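Local coordinates for uncharacterized protein (Nostoc punctiforme, PDB 2QDR) that is of unknown function but has a double-stranded beta-helix fold of the cupin clan and is a putative dioxygenase, at residues A[197-200]-A[201-204]. Numbering follows the deposited sequence.
Sequences ADTV and QFVQ
Thr199 and Phe202 lie side by side and point the same way across a surface loop of the double-stranded beta-helix, the cupin fold, where the chain passes from strand 195-196 to its antiparallel neighbour 205-212. The pair is an example of local side-chain packing, three residues apart, within a loop that has no regular structure. The hydroxyl of Thr199 meets the edge of the Phe202 ring, close to the ring plane, with OG1 of Thr199 3.3 Å from CD1 of Phe202. In Thr199, chi1 of 57° sets OG1 between the backbone N and the carbonyl carbon, and from there it faces the CD1 edge of the ring. This is van der Waals contact rather than a hydrogen bond.

Gln201 also reaches back to Thr199. Its side chain bends at chi2 (82°), bringing the amide round until OE1 lies 3.6 Å from Thr199 CB. NE2 is hydrogen-bonded to Ser297 OG and to Val295 O, so the amide ties the loop to the C-terminal part of the chain. Phe202 rests on Met234 of strand 233-236 and also lies beside a bound ligand of unknown identity.

Val200 packs against Pro193 of a third subunit, whereas Gln204 OE1 accepts a hydrogen bond from the backbone N of Trp194 of a second subunit, placing the loop at contacts within the assembly. Near the loop's end, the CG2 branch of Val203 turns back to the carbonyl of Val200, with CG2 3.2 Å from its O.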
ATOM      1  N   ALA A 197      10.005 -12.140  -5.576  1.00 68.43           N
ATOM      2  CA  ALA A 197      10.248 -12.946  -6.764  1.00 68.76           C
ATOM      3  C   ALA A 197       9.333 -12.429  -7.880  1.00 69.58           C
ATOM      4  O   ALA A 197       8.305 -11.790  -7.596  1.00 69.84           O
ATOM      5  CB  ALA A 197       9.978 -14.394  -6.473  1.00 68.98           C
ATOM      6  N   ASP A 198       9.692 -12.713  -9.135  1.00 70.02           N
ATOM      7  CA  ASP A 198       8.913 -12.252 -10.308  1.00 70.83           C
ATOM      8  C   ASP A 198       7.726 -13.151 -10.704  1.00 70.76           C
ATOM      9  O   ASP A 198       6.588 -12.664 -10.780  1.00 70.30           O
ATOM     10  CB  ASP A 198       9.828 -12.052 -11.526  1.00 72.18           C
ATOM     11  CG  ASP A 198      10.849 -10.938 -11.325  1.00 74.98           C
ATOM     12  OD1 ASP A 198      11.246 -10.642 -10.176  1.00 76.68           O
ATOM     13  OD2 ASP A 198      11.282 -10.373 -12.343  1.00 81.73           O
ATOM     14  N   THR A 199       7.988 -14.439 -10.957  1.00 70.77           N
ATOM     15  CA  THR A 199       6.925 -15.393 -11.371  1.00 70.71           C
ATOM     16  C   THR A 199       5.858 -15.676 -10.302  1.00 69.97           C
ATOM     17  O   THR A 199       6.116 -15.568  -9.098  1.00 70.47           O
ATOM     18  CB  THR A 199       7.487 -16.761 -11.795  1.00 71.21           C
ATOM     19  OG1 THR A 199       8.249 -17.304 -10.712  1.00 75.98           O
ATOM     20  CG2 THR A 199       8.357 -16.638 -13.051  1.00 74.01           C
ATOM     21  N   VAL A 200       4.670 -16.050 -10.781  1.00 69.31           N
ATOM     22  CA  VAL A 200       3.501 -16.373  -9.943  1.00 68.86           C
ATOM     23  C   VAL A 200       3.659 -17.691  -9.157  1.00 69.36           C
ATOM     24  O   VAL A 200       3.125 -17.831  -8.046  1.00 68.90           O
ATOM     25  CB  VAL A 200       2.181 -16.409 -10.816  1.00 68.72           C
ATOM     26  CG1 VAL A 200       0.955 -16.956 -10.042  1.00 67.07           C
ATOM     27  CG2 VAL A 200       1.884 -15.018 -11.416  1.00 68.59           C
ATOM     28  N   GLN A 201       4.397 -18.644  -9.729  1.00 69.96           N
ATOM     29  CA  GLN A 201       4.610 -19.951  -9.096  1.00 70.43           C
ATOM     30  C   GLN A 201       5.623 -19.910  -7.929  1.00 70.16           C
ATOM     31  O   GLN A 201       5.464 -20.668  -6.957  1.00 71.21           O
ATOM     32  CB  GLN A 201       5.067 -21.003 -10.112  1.00 71.26           C
ATOM     33  CG  GLN A 201       4.145 -21.309 -11.339  1.00 74.24           C
ATOM     34  CD  GLN A 201       4.270 -20.339 -12.514  1.00 73.96           C
ATOM     35  OE1 GLN A 201       5.031 -19.373 -12.470  1.00 77.64           O
ATOM     36  NE2 GLN A 201       3.541 -20.623 -13.587  1.00 72.45           N
ATOM     37  N   PHE A 202       6.647 -19.047  -8.030  1.00 68.68           N
ATOM     38  CA  PHE A 202       7.678 -18.887  -6.987  1.00 67.98           C
ATOM     39  C   PHE A 202       7.400 -17.708  -6.028  1.00 67.56           C
ATOM     40  O   PHE A 202       8.302 -16.922  -5.742  1.00 67.60           O
ATOM     41  CB  PHE A 202       9.071 -18.737  -7.626  1.00 68.51           C
ATOM     42  CG  PHE A 202       9.573 -19.981  -8.306  1.00 69.10           C
ATOM     43  CD1 PHE A 202       9.206 -20.287  -9.603  1.00 72.96           C
ATOM     44  CD2 PHE A 202      10.459 -20.832  -7.656  1.00 70.54           C
ATOM     45  CE1 PHE A 202       9.704 -21.422 -10.229  1.00 72.82           C
ATOM     46  CE2 PHE A 202      10.949 -21.969  -8.283  1.00 70.10           C
ATOM     47  CZ  PHE A 202      10.560 -22.258  -9.561  1.00 70.23           C
ATOM     48  N   VAL A 203       6.158 -17.588  -5.548  1.00 67.90           N
ATOM     49  CA  VAL A 203       5.761 -16.533  -4.584  1.00 68.35           C
ATOM     50  C   VAL A 203       6.453 -16.740  -3.212  1.00 68.04           C
ATOM     51  O   VAL A 203       6.860 -15.766  -2.575  1.00 68.18           O
ATOM     52  CB  VAL A 203       4.174 -16.415  -4.431  1.00 69.08           C
ATOM     53  CG1 VAL A 203       3.723 -15.653  -3.157  1.00 70.70           C
ATOM     54  CG2 VAL A 203       3.555 -15.786  -5.664  1.00 69.19           C
ATOM     55  N   GLN A 204       6.598 -18.004  -2.786  1.00 67.47           N
ATOM     56  CA  GLN A 204       7.246 -18.377  -1.518  1.00 66.09           C
ATOM     57  C   GLN A 204       8.731 -18.599  -1.757  1.00 64.96           C
ATOM     58  O   GLN A 204       9.279 -19.690  -1.552  1.00 64.91           O
ATOM     59  CB  GLN A 204       6.593 -19.628  -0.914  1.00 66.65           C
ATOM     60  CG  GLN A 204       5.097 -19.541  -0.564  1.00 67.29           C
ATOM     61  CD  GLN A 204       4.748 -18.489   0.497  1.00 69.33           C
ATOM     62  OE1 GLN A 204       4.268 -18.835   1.576  1.00 70.88           O
ATOM     63  NE2 GLN A 204       5.012 -17.213   0.208  1.00 65.68           N
TER